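Local coordinates for ricin B-like lectin (PDB 4IZX), which binds galactose-containing glycans such as lactose, as a ricin B-like lectin with the beta-trefoil fold, at residues Ser6-Ile12 with Gln42-Trp48; Thr49-Leu55 with Pro82-Ile87; Ser62-Ile66 with Val77-Phe83. One frame throughout, in Å; residues are numbered along the deposited sequence. Where two conformers were deposited one is given.

Contact 1 (Ser6-Ile12 with Gln42-Trp48)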
loop_
_atom_site.group_PDB
_atom_site.type_symbol
_atom_site.label_atom_id
_atom_site.label_comp_id
_atom_site.label_asym_id
_atom_site.label_seq_id
_atom_site.Cartn_x
_atom_site.Cartn_y
_atom_site.Cartn_z
ATOM N N SER A 6 -7.947 -4.325 12.853
ATOM C CA SER A 6 -8.183 -5.558 12.154
ATOM C C SER A 6 -9.655 -5.758 11.894
ATOM O O SER A 6 -10.482 -5.538 12.802
ATOM C CB SER A 6 -7.649 -6.736 12.975
ATOM O OG SER A 6 -7.708 -7.926 12.246
ATOM N N GLY A 7 -10.003 -6.179 10.680
ATOM C CA GLY A 7 -11.360 -6.381 10.228
ATOM C C GLY A 7 -11.979 -5.194 9.520
ATOM O O GLY A 7 -12.992 -5.370 8.825
ATOM N N GLN A 8 -11.389 -4.010 9.664
ATOM C CA GLN A 8 -11.891 -2.824 9.032
ATOM C C GLN A 8 -11.206 -2.590 7.717
ATOM O O GLN A 8 -10.150 -3.159 7.433
ATOM C CB GLN A 8 -11.750 -1.618 9.951
ATOM C CG GLN A 8 -12.478 -1.793 11.281
ATOM C CD GLN A 8 -13.936 -2.077 11.131
ATOM O OE1 GLN A 8 -14.433 -3.174 11.409
ATOM N NE2 GLN A 8 -14.636 -1.086 10.726
ATOM N N THR A 9 -11.847 -1.788 6.890
ATOM C CA THR A 9 -11.444 -1.513 5.526
ATOM C C THR A 9 -11.128 -0.057 5.337
ATOM O O THR A 9 -11.829 0.832 5.821
ATOM C CB THR A 9 -12.577 -1.979 4.584
ATOM O OG1 THR A 9 -12.785 -3.403 4.758
ATOM C CG2 THR A 9 -12.290 -1.703 3.134
ATOM N N TYR A 10 -10.039 0.228 4.623
ATOM C CA TYR A 10 -9.480 1.555 4.521
ATOM C C TYR A 10 -9.054 1.883 3.100
ATOM O O TYR A 10 -8.762 0.973 2.298
ATOM C CB TYR A 10 -8.251 1.696 5.436
ATOM C CG TYR A 10 -8.578 1.426 6.884
ATOM C CD1 TYR A 10 -9.193 2.400 7.672
ATOM C CD2 TYR A 10 -8.344 0.210 7.481
ATOM C CE1 TYR A 10 -9.532 2.150 9.009
ATOM C CE2 TYR A 10 -8.673 -0.051 8.794
ATOM C CZ TYR A 10 -9.296 0.916 9.541
ATOM O OH TYR A 10 -9.596 0.633 10.858
ATOM N N LYS A 11 -8.949 3.179 2.795
ATOM C CA LYS A 11 -8.210 3.672 1.655
ATOM C C LYS A 11 -6.842 4.134 2.139
ATOM O O LYS A 11 -6.682 4.577 3.270
ATOM C CB LYS A 11 -8.955 4.773 0.922
ATOM C CG LYS A 11 -9.226 6.019 1.740
ATOM C CD LYS A 11 -9.889 7.089 0.873
ATOM C CE LYS A 11 -10.532 8.238 1.596
ATOM N NZ LYS A 11 -9.649 9.010 2.416
ATOM N N ILE A 12 -5.862 4.039 1.254
ATOM C CA ILE A 12 -4.469 4.277 1.594
ATOM C C ILE A 12 -3.949 5.345 0.624
ATOM O O ILE A 12 -3.837 5.099 -0.582
ATOM C CB ILE A 12 -3.624 3.009 1.538
ATOM C CG1 ILE A 12 -4.226 1.899 2.396
ATOM C CG2 ILE A 12 -2.224 3.340 1.984
ATOM C CD1 ILE A 12 -3.607 0.567 2.230
ATOM N N GLN A 42 -10.062 0.213 -4.616
ATOM C CA GLN A 42 -9.297 1.227 -3.912
ATOM C C GLN A 42 -9.492 1.084 -2.395
ATOM O O GLN A 42 -9.138 1.994 -1.646
ATOM C CB GLN A 42 -9.701 2.587 -4.382
ATOM C CG GLN A 42 -9.641 2.753 -5.886
ATOM C CD GLN A 42 -9.918 4.167 -6.321
ATOM O OE1 GLN A 42 -10.899 4.772 -5.896
ATOM N NE2 GLN A 42 -9.082 4.700 -7.186
ATOM N N GLN A 43 -10.049 -0.047 -1.946
ATOM C CA GLN A 43 -10.341 -0.327 -0.574
ATOM C C GLN A 43 -9.686 -1.624 -0.169
ATOM O O GLN A 43 -9.726 -2.610 -0.907
ATOM C CB GLN A 43 -11.863 -0.355 -0.352
ATOM C CG GLN A 43 -12.529 0.965 -0.695
ATOM C CD GLN A 43 -14.020 0.993 -0.488
ATOM O OE1 GLN A 43 -14.777 1.621 -1.270
ATOM N NE2 GLN A 43 -14.456 0.394 0.577
ATOM N N TRP A 44 -9.148 -1.658 1.048
ATOM C CA TRP A 44 -8.287 -2.727 1.535
ATOM C C TRP A 44 -8.714 -3.104 2.934
ATOM O O TRP A 44 -8.737 -2.256 3.839
ATOM C CB TRP A 44 -6.818 -2.261 1.512
ATOM C CG TRP A 44 -6.383 -1.909 0.123
ATOM C CD1 TRP A 44 -6.396 -0.667 -0.435
ATOM C CD2 TRP A 44 -5.953 -2.824 -0.903
ATOM N NE1 TRP A 44 -6.017 -0.743 -1.747
ATOM C CE2 TRP A 44 -5.739 -2.054 -2.066
ATOM C CE3 TRP A 44 -5.773 -4.201 -0.969
ATOM C CZ2 TRP A 44 -5.332 -2.629 -3.265
ATOM C CZ3 TRP A 44 -5.347 -4.767 -2.151
ATOM C CH2 TRP A 44 -5.150 -3.991 -3.281
ATOM N N THR A 45 -9.098 -4.366 3.112
ATOM C CA THR A 45 -9.557 -4.885 4.380
ATOM C C THR A 45 -8.346 -5.420 5.123
ATOM O O THR A 45 -7.619 -6.297 4.661
ATOM C CB THR A 45 -10.635 -5.968 4.198
ATOM O OG1 THR A 45 -11.673 -5.526 3.355
ATOM C CG2 THR A 45 -11.101 -6.495 5.511
ATOM N N PHE A 46 -8.058 -4.796 6.275
ATOM C CA PHE A 46 -6.910 -5.119 7.062
ATOM C C PHE A 46 -7.217 -6.297 7.982
ATOM O O PHE A 46 -8.285 -6.353 8.592
ATOM C CB PHE A 46 -6.499 -3.917 7.916
ATOM C CG PHE A 46 -5.755 -2.828 7.197
ATOM C CD1 PHE A 46 -6.179 -2.307 5.975
ATOM C CD2 PHE A 46 -4.624 -2.285 7.773
ATOM C CE1 PHE A 46 -5.474 -1.293 5.337
ATOM C CE2 PHE A 46 -3.941 -1.249 7.151
ATOM C CZ PHE A 46 -4.350 -0.778 5.907
ATOM N N ASN A 47 -6.231 -7.164 8.180
ATOM C CA ASN A 47 -6.286 -8.242 9.156
ATOM C C ASN A 47 -4.971 -8.263 9.920
ATOM O O ASN A 47 -3.899 -8.283 9.302
ATOM C CB ASN A 47 -6.534 -9.620 8.522
ATOM C CG ASN A 47 -6.710 -10.721 9.545
ATOM O OD1 ASN A 47 -7.467 -10.558 10.486
ATOM N ND2 ASN A 47 -6.016 -11.836 9.360
ATOM N N TRP A 48 -5.051 -8.299 11.243
ATOM C CA TRP A 48 -3.901 -8.555 12.073
ATOM C C TRP A 48 -3.833 -10.048 12.334
ATOM O O TRP A 48 -4.756 -10.622 12.901
ATOM C CB TRP A 48 -3.973 -7.748 13.383
ATOM C CG TRP A 48 -2.881 -8.076 14.349
ATOM C CD1 TRP A 48 -3.030 -8.819 15.466
ATOM C CD2 TRP A 48 -1.511 -7.605 14.356
ATOM N NE1 TRP A 48 -1.848 -8.867 16.178
ATOM C CE2 TRP A 48 -0.906 -8.124 15.519
ATOM C CE3 TRP A 48 -0.743 -6.783 13.503
ATOM C CZ2 TRP A 48 0.408 -7.882 15.832
ATOM C CZ3 TRP A 48 0.550 -6.551 13.822
ATOM C CH2 TRP A 48 1.125 -7.082 14.990
HETATM O O HOH W 1 -6.546 2.786 -1.245
#
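Tyr10 and Phe46 meet as a T-shaped pair. The edge of the Tyr10 ring points at one face of Phe46, with CD2 above the rim rather than the middle of the ring. Tyr10 CD2 lies 3.6 Å from Phe46 CD1, and the planes stand at 81°. Ile12 approaches Phe46 differently. Ile12 CD1 sits at the ring edge, 4.0 Å from Phe46 CZ. Ile12 CD1 also lies 4.1 Å from Trp44 CD1, so one methyl joins two aromatic residues.

Thr9 and Thr45 face each other on the other side of the sheet. Thr9 OG1 and Thr45 OG1 are hydrogen-bonded at 2.8 Å. In each threonine OG1 stands anti to the carbonyl carbon, which turns the two hydroxyls together. Thr9 CG2 packs across Gln43 CB at 3.8 Å. The backbones of Tyr10 and Trp44 form an antiparallel hydrogen-bonded pair. Phe46 O takes the Gly7 amide, and Phe46 N gives to Gln8 O.

Ser6 closes one end. With OG anti to the serine N (chi1 -172°), Ser6 OG reaches the Trp48 amide. Trp48 N gives Ser6 OG a nearly straight bond (171°) of 2.9 Å. At the other end a water bridges Ile12 N and Gln42 O.

Outside the pair, Tyr10 OH accepts from Ser5 N, and Trp44 NE1 gives to Ile21 O. The Gln42 amide bonds to Asp22, a galactose-binding residue. The arrangement is an antiparallel strand pair of the beta-trefoil, with an aromatic layer on one face. Gln42 at one end is part of the lactose pocket and touches the galactose.

Contact 2 (Thr49-Leu55 with Pro82-Ile87)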
loop_
_atom_site.group_PDB
_atom_site.type_symbol
_atom_site.label_atom_id
_atom_site.label_comp_id
_atom_site.label_asym_id
_atom_site.label_seq_id
_atom_site.Cartn_x
_atom_site.Cartn_y
_atom_site.Cartn_z
ATOM N N THR A 49 -2.744 -10.672 11.908
ATOM C CA THR A 49 -2.603 -12.114 11.957
ATOM C C THR A 49 -2.184 -12.614 13.331
ATOM O O THR A 49 -2.118 -13.802 13.576
ATOM C CB THR A 49 -1.540 -12.582 10.975
ATOM O OG1 THR A 49 -0.287 -12.058 11.406
ATOM C CG2 THR A 49 -1.830 -12.134 9.543
ATOM N N GLY A 50 -1.890 -11.688 14.228
ATOM C CA GLY A 50 -1.259 -11.966 15.491
ATOM C C GLY A 50 0.160 -11.471 15.495
ATOM O O GLY A 50 0.726 -11.245 16.575
ATOM N N LYS A 51 0.761 -11.271 14.314
ATOM C CA LYS A 51 2.133 -10.791 14.246
ATOM C C LYS A 51 2.409 -9.747 13.141
ATOM O O LYS A 51 3.464 -9.147 13.116
ATOM C CB LYS A 51 3.136 -11.939 14.097
ATOM C CG LYS A 51 2.947 -12.774 12.895
ATOM C CD LYS A 51 3.800 -14.037 12.974
ATOM C CE LYS A 51 3.973 -14.784 11.668
ATOM N NZ LYS A 51 2.693 -15.106 11.004
ATOM N N ALA A 52 1.481 -9.540 12.234
ATOM C CA ALA A 52 1.670 -8.646 11.108
ATOM C C ALA A 52 0.303 -8.390 10.489
ATOM O O ALA A 52 -0.698 -8.913 10.961
ATOM C CB ALA A 52 2.628 -9.252 10.080
ATOM N N TRP A 53 0.290 -7.597 9.419
ATOM C CA TRP A 53 -0.937 -7.177 8.760
ATOM C C TRP A 53 -1.033 -7.772 7.378
ATOM O O TRP A 53 -0.047 -7.794 6.614
ATOM C CB TRP A 53 -0.990 -5.663 8.616
ATOM C CG TRP A 53 -1.008 -4.922 9.892
ATOM C CD1 TRP A 53 0.073 -4.435 10.585
ATOM C CD2 TRP A 53 -2.163 -4.549 10.665
ATOM N NE1 TRP A 53 -0.341 -3.787 11.728
ATOM C CE2 TRP A 53 -1.704 -3.836 11.792
ATOM C CE3 TRP A 53 -3.535 -4.750 10.508
ATOM C CZ2 TRP A 53 -2.561 -3.292 12.704
ATOM C CZ3 TRP A 53 -4.391 -4.218 11.445
ATOM C CH2 TRP A 53 -3.892 -3.509 12.511
ATOM N N THR A 54 -2.224 -8.209 6.992
ATOM C CA THR A 54 -2.526 -8.549 5.606
ATOM C C THR A 54 -3.577 -7.572 5.110
ATOM O O THR A 54 -4.425 -7.101 5.884
ATOM C CB THR A 54 -2.940 -10.021 5.429
ATOM O OG1 THR A 54 -4.210 -10.194 6.056
ATOM C CG2 THR A 54 -1.898 -10.947 6.020
ATOM N N LEU A 55 -3.531 -7.306 3.812
ATOM C CA LEU A 55 -4.413 -6.317 3.170
ATOM C C LEU A 55 -5.165 -6.991 2.019
ATOM O O LEU A 55 -4.551 -7.389 1.034
ATOM C CB LEU A 55 -3.632 -5.115 2.640
ATOM C CG LEU A 55 -3.397 -3.979 3.647
ATOM C CD1 LEU A 55 -2.613 -4.431 4.849
ATOM C CD2 LEU A 55 -2.703 -2.817 3.031
ATOM N N PRO A 82 -2.498 -14.649 1.612
ATOM C CA PRO A 82 -2.220 -13.491 2.447
ATOM C C PRO A 82 -0.726 -13.241 2.541
ATOM O O PRO A 82 0.074 -14.163 2.745
ATOM C CB PRO A 82 -2.802 -13.884 3.807
ATOM C CG PRO A 82 -3.805 -14.947 3.523
ATOM C CD PRO A 82 -3.284 -15.651 2.325
ATOM N N PHE A 83 -0.350 -11.990 2.364
ATOM C CA PHE A 83 1.042 -11.568 2.444
ATOM C C PHE A 83 1.182 -10.603 3.624
ATOM O O PHE A 83 0.476 -9.600 3.715
ATOM C CB PHE A 83 1.485 -10.884 1.152
ATOM C CG PHE A 83 2.928 -10.502 1.130
ATOM C CD1 PHE A 83 3.894 -11.392 0.749
ATOM C CD2 PHE A 83 3.321 -9.263 1.571
ATOM C CE1 PHE A 83 5.230 -11.034 0.759
ATOM C CE2 PHE A 83 4.654 -8.901 1.580
ATOM C CZ PHE A 83 5.610 -9.791 1.155
ATOM N N GLU A 84 2.085 -10.922 4.539
ATOM C CA GLU A 84 2.272 -10.131 5.755
ATOM C C GLU A 84 3.137 -8.903 5.539
ATOM O O GLU A 84 4.218 -8.969 4.931
ATOM C CB GLU A 84 2.836 -10.986 6.886
ATOM C CG GLU A 84 1.794 -11.908 7.519
ATOM C CD GLU A 84 2.323 -12.701 8.699
ATOM O OE1 GLU A 84 1.563 -13.014 9.617
ATOM O OE2 GLU A 84 3.514 -13.070 8.684
ATOM N N TRP A 85 2.677 -7.820 6.146
ATOM C CA TRP A 85 3.345 -6.524 6.158
ATOM C C TRP A 85 3.537 -6.054 7.593
ATOM O O TRP A 85 2.714 -6.306 8.455
ATOM C CB TRP A 85 2.482 -5.466 5.435
ATOM C CG TRP A 85 2.236 -5.767 4.005
ATOM C CD1 TRP A 85 1.125 -6.315 3.461
ATOM C CD2 TRP A 85 3.118 -5.484 2.906
ATOM N NE1 TRP A 85 1.252 -6.378 2.079
ATOM C CE2 TRP A 85 2.465 -5.870 1.723
ATOM C CE3 TRP A 85 4.411 -4.952 2.804
ATOM C CZ2 TRP A 85 3.048 -5.706 0.459
ATOM C CZ3 TRP A 85 4.977 -4.803 1.564
ATOM C CH2 TRP A 85 4.294 -5.180 0.409
ATOM N N HIS A 86 4.606 -5.290 7.826
ATOM C CA HIS A 86 4.737 -4.505 9.041
ATOM C C HIS A 86 4.311 -3.069 8.712
ATOM O O HIS A 86 4.686 -2.525 7.688
ATOM C CB HIS A 86 6.169 -4.488 9.566
ATOM C CG HIS A 86 6.587 -5.773 10.229
ATOM N ND1 HIS A 86 7.869 -5.984 10.707
ATOM C CD2 HIS A 86 5.871 -6.880 10.544
ATOM C CE1 HIS A 86 7.909 -7.163 11.294
ATOM N NE2 HIS A 86 6.718 -7.725 11.210
ATOM N N ILE A 87 3.514 -2.472 9.592
ATOM C CA ILE A 87 2.997 -1.137 9.383
ATOM C C ILE A 87 3.352 -0.299 10.596
ATOM O O ILE A 87 3.043 -0.683 11.711
ATOM C CB ILE A 87 1.479 -1.148 9.135
ATOM C CG1 ILE A 87 1.151 -2.022 7.918
ATOM C CG2 ILE A 87 0.977 0.273 8.973
ATOM C CD1 ILE A 87 -0.304 -2.081 7.567
HETATM O O HOH W 2 5.909 -10.382 11.898
HETATM O O HOH W 3 1.688 -2.597 13.207
HETATM O O HOH W 4 -1.531 -8.700 2.183
#
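Glu84 OE1 accepts from two donors of the turn at 49-52. Thr49 OG1 meets Glu84 OE1 on the anti side at 2.7 Å. Lys51 NZ meets Glu84 OE1 on the syn side at 2.8 Å and makes a salt bridge; its bond to Glu84 OE2 is weak. The extended glutamate chain runs past the Ala52 methyl, with Glu84 CB 3.6 Å from Ala52 CB. Donors on both the anti and the syn side should hold the carboxylate in place, and the lysine probably favours its charged form.

The turn itself presents the hydroxyl. Thr49 OG1 also accepts from Lys51 N, an ST turn, which fixes its direction. A water links Lys51 O to His86 NE2.

Next to this, Trp53 and Trp85 form a single antiparallel bridge with two backbone bonds. Ile87 CD1 lies over one face of the Trp53 five-membered ring, 4.1 Å from its centroid, a CH-pi contact. A water joins Trp53 NE1 to Ile87 O along the indole edge. Thr54 CG2 packs beside Pro82 CB at 3.8 Å. Another water takes the Leu55 amide, and its oxygen lies 2.7 Å from Phe83 O.

Farther out, Trp48 of strand 44-48 meets Trp53 edge-to-face, and Phe103 does the same with His86. A benzamidine lies in the pocket that includes Trp53 and Ile87. The bridge joins strand 53-57 to the residues leading into strand 86-89, which pairs with strand 97-100.

Contact 3 (Ser62-Ile66 with Val77-Phe83)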
loop_
_atom_site.group_PDB
_atom_site.type_symbol
_atom_site.label_atom_id
_atom_site.label_comp_id
_atom_site.label_asym_id
_atom_site.label_seq_id
_atom_site.Cartn_x
_atom_site.Cartn_y
_atom_site.Cartn_z
ATOM N N SER A 62 -8.150 -10.892 -3.625
ATOM C CA SER A 62 -6.710 -11.046 -3.612
ATOM C C SER A 62 -6.101 -10.194 -2.516
ATOM O O SER A 62 -6.761 -9.303 -1.985
ATOM C CB SER A 62 -6.098 -10.653 -4.986
ATOM O OG SER A 62 -6.588 -11.444 -6.034
ATOM N N TYR A 63 -4.820 -10.426 -2.235
ATOM C CA TYR A 63 -4.108 -9.692 -1.208
ATOM C C TYR A 63 -3.047 -8.804 -1.828
ATOM O O TYR A 63 -2.483 -9.083 -2.875
ATOM C CB TYR A 63 -3.467 -10.644 -0.189
ATOM C CG TYR A 63 -4.482 -11.418 0.611
ATOM C CD1 TYR A 63 -4.996 -12.606 0.122
ATOM C CD2 TYR A 63 -4.963 -10.943 1.809
ATOM C CE1 TYR A 63 -5.968 -13.310 0.835
ATOM C CE2 TYR A 63 -5.921 -11.626 2.544
ATOM C CZ TYR A 63 -6.447 -12.812 2.059
ATOM O OH TYR A 63 -7.394 -13.489 2.794
ATOM N N LEU A 64 -2.730 -7.724 -1.130
ATOM C CA LEU A 64 -1.620 -6.871 -1.536
ATOM C C LEU A 64 -0.315 -7.597 -1.241
ATOM O O LEU A 64 -0.012 -7.937 -0.081
ATOM C CB LEU A 64 -1.677 -5.578 -0.730
ATOM C CG LEU A 64 -0.749 -4.482 -1.192
ATOM C CD1 LEU A 64 -1.320 -3.855 -2.463
ATOM C CD2 LEU A 64 -0.553 -3.418 -0.136
ATOM N N GLY A 65 0.478 -7.858 -2.285
ATOM C CA GLY A 65 1.745 -8.562 -2.161
ATOM C C GLY A 65 2.763 -8.018 -3.157
ATOM O O GLY A 65 2.665 -6.884 -3.622
ATOM N N ILE A 66 3.803 -8.814 -3.392
ATOM C CA ILE A 66 4.923 -8.364 -4.232
ATOM C C ILE A 66 5.317 -9.317 -5.319
ATOM O O ILE A 66 5.061 -10.520 -5.232
ATOM C CB ILE A 66 6.173 -8.049 -3.389
ATOM C CG1 ILE A 66 6.687 -9.226 -2.536
ATOM C CG2 ILE A 66 5.842 -6.878 -2.491
ATOM C CD1 ILE A 66 7.993 -8.888 -1.860
ATOM N N VAL A 77 1.891 -6.275 -6.454
ATOM C CA VAL A 77 0.882 -6.975 -7.236
ATOM C C VAL A 77 -0.114 -7.654 -6.292
ATOM O O VAL A 77 0.188 -7.966 -5.144
ATOM C CB VAL A 77 1.513 -8.032 -8.169
ATOM C CG1 VAL A 77 2.337 -7.390 -9.280
ATOM C CG2 VAL A 77 2.296 -9.083 -7.395
ATOM N N ALA A 78 -1.310 -7.909 -6.823
ATOM C CA ALA A 78 -2.263 -8.768 -6.163
ATOM C C ALA A 78 -1.789 -10.216 -6.148
ATOM O O ALA A 78 -1.322 -10.705 -7.159
ATOM C CB ALA A 78 -3.581 -8.730 -6.924
ATOM N N VAL A 79 -1.928 -10.888 -5.018
ATOM C CA VAL A 79 -1.484 -12.277 -4.859
ATOM C C VAL A 79 -2.598 -13.097 -4.222
ATOM O O VAL A 79 -3.493 -12.581 -3.546
ATOM C CB VAL A 79 -0.188 -12.375 -4.035
ATOM C CG1 VAL A 79 0.940 -11.675 -4.745
ATOM C CG2 VAL A 79 -0.334 -11.854 -2.613
ATOM N N ASN A 80 -2.546 -14.402 -4.433
ATOM C CA ASN A 80 -3.580 -15.306 -3.957
ATOM C C ASN A 80 -3.597 -15.445 -2.432
ATOM O O ASN A 80 -4.648 -15.441 -1.829
ATOM C CB ASN A 80 -3.351 -16.662 -4.636
ATOM C CG ASN A 80 -4.431 -17.658 -4.318
ATOM O OD1 ASN A 80 -4.223 -18.583 -3.504
ATOM N ND2 ASN A 80 -5.564 -17.500 -4.944
ATOM N N ASP A 81 -2.418 -15.668 -1.859
ATOM C CA ASP A 81 -2.292 -16.015 -0.455
ATOM C C ASP A 81 -2.066 -14.704 0.353
ATOM O O ASP A 81 -1.395 -13.781 -0.127
ATOM C CB ASP A 81 -1.066 -16.934 -0.238
ATOM C CG ASP A 81 -1.235 -18.341 -0.722
ATOM O OD1 ASP A 81 -2.249 -18.661 -1.354
ATOM O OD2 ASP A 81 -0.255 -19.077 -0.518
ATOM N N PRO A 82 -2.498 -14.649 1.612
ATOM C CA PRO A 82 -2.220 -13.491 2.447
ATOM C C PRO A 82 -0.726 -13.241 2.541
ATOM O O PRO A 82 0.074 -14.163 2.745
ATOM C CB PRO A 82 -2.802 -13.884 3.807
ATOM C CG PRO A 82 -3.805 -14.947 3.523
ATOM C CD PRO A 82 -3.284 -15.651 2.325
ATOM N N PHE A 83 -0.350 -11.990 2.364
ATOM C CA PHE A 83 1.042 -11.568 2.444
ATOM C C PHE A 83 1.182 -10.603 3.624
ATOM O O PHE A 83 0.476 -9.600 3.715
ATOM C CB PHE A 83 1.485 -10.884 1.152
ATOM C CG PHE A 83 2.928 -10.502 1.130
ATOM C CD1 PHE A 83 3.894 -11.392 0.749
ATOM C CD2 PHE A 83 3.321 -9.263 1.571
ATOM C CE1 PHE A 83 5.230 -11.034 0.759
ATOM C CE2 PHE A 83 4.654 -8.901 1.580
ATOM C CZ PHE A 83 5.610 -9.791 1.155
HETATM O O HOH W 4 -1.531 -8.700 2.183
#
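Tyr63 O takes a hydrogen bond from Val79 N and a CA-H...O contact from Ala78 CA. Val79 N lies 2.9 Å from Tyr63 O, and Ala78 CA lies 3.3 Å from Tyr63 O. The return bond runs from Tyr63 N to Val79 O and is close to straight (173°). This pair belongs to a beta hairpin of the beta-trefoil, built from strands 63-66 and 76-79. Gly65 and Val77 form a second hydrogen-bonded pair. The Gly65 amide gives to Val77 O, whereas Val77 N reaches Gly65 O from well above the carbonyl plane.

Beyond the strands the chain turns back over Tyr63. Pro82 lies over one face of the phenol ring. Pro82 CA is 3.7 Å from the centroid of the Tyr63 ring, a CH-pi contact. Pro82 CG is 3.7 Å from Tyr63 CZ. The proline and the tyrosine run side by side in the same direction. The edge of the ring is taken by Asn80 O, 3.5 Å from Tyr63 CD1.

Phe83 follows and packs against Gly65 CA. With CG anti to the backbone N (chi1 -176°), its ring lies along Gly65 and Ile66. Phe83 CZ is 3.9 Å from Ile66 CG1. Val79 shares the glycine side of the hairpin through CG2. On the other side Ala78 CB touches Ser62 CB.

Strand 53-57 lies alongside, where Leu64 bonds to Leu55 through the backbone. Leu64 O accepts from Trp85 NE1. A water also lies between Leu64 O and Phe83 O, with its oxygen 2.8 Å from Leu64 O.

Overall arrangement
All three contacts belong to the one beta-trefoil domain. Contact 1 closes before contact 2 opens, and contact 3 is nested in the loop that contact 2 closes. Contact 2 is centred about 11 Å from the centre of each of the others; the centres of contacts 1 and 3 are about 13 Å apart. Neighbouring strands 44-48 and 53-57 tie contact 1 to contact 2 within one sheet, probably through a bond from Thr54 N to Asn47 O. Contacts 2 and 3 share Pro82, Phe83 and one water. Of the three, only contact 1 reaches the sugar, through Gln42. In contact 3 the Ala78 side chain stays about 11 Å from the galactose at the nearest atoms.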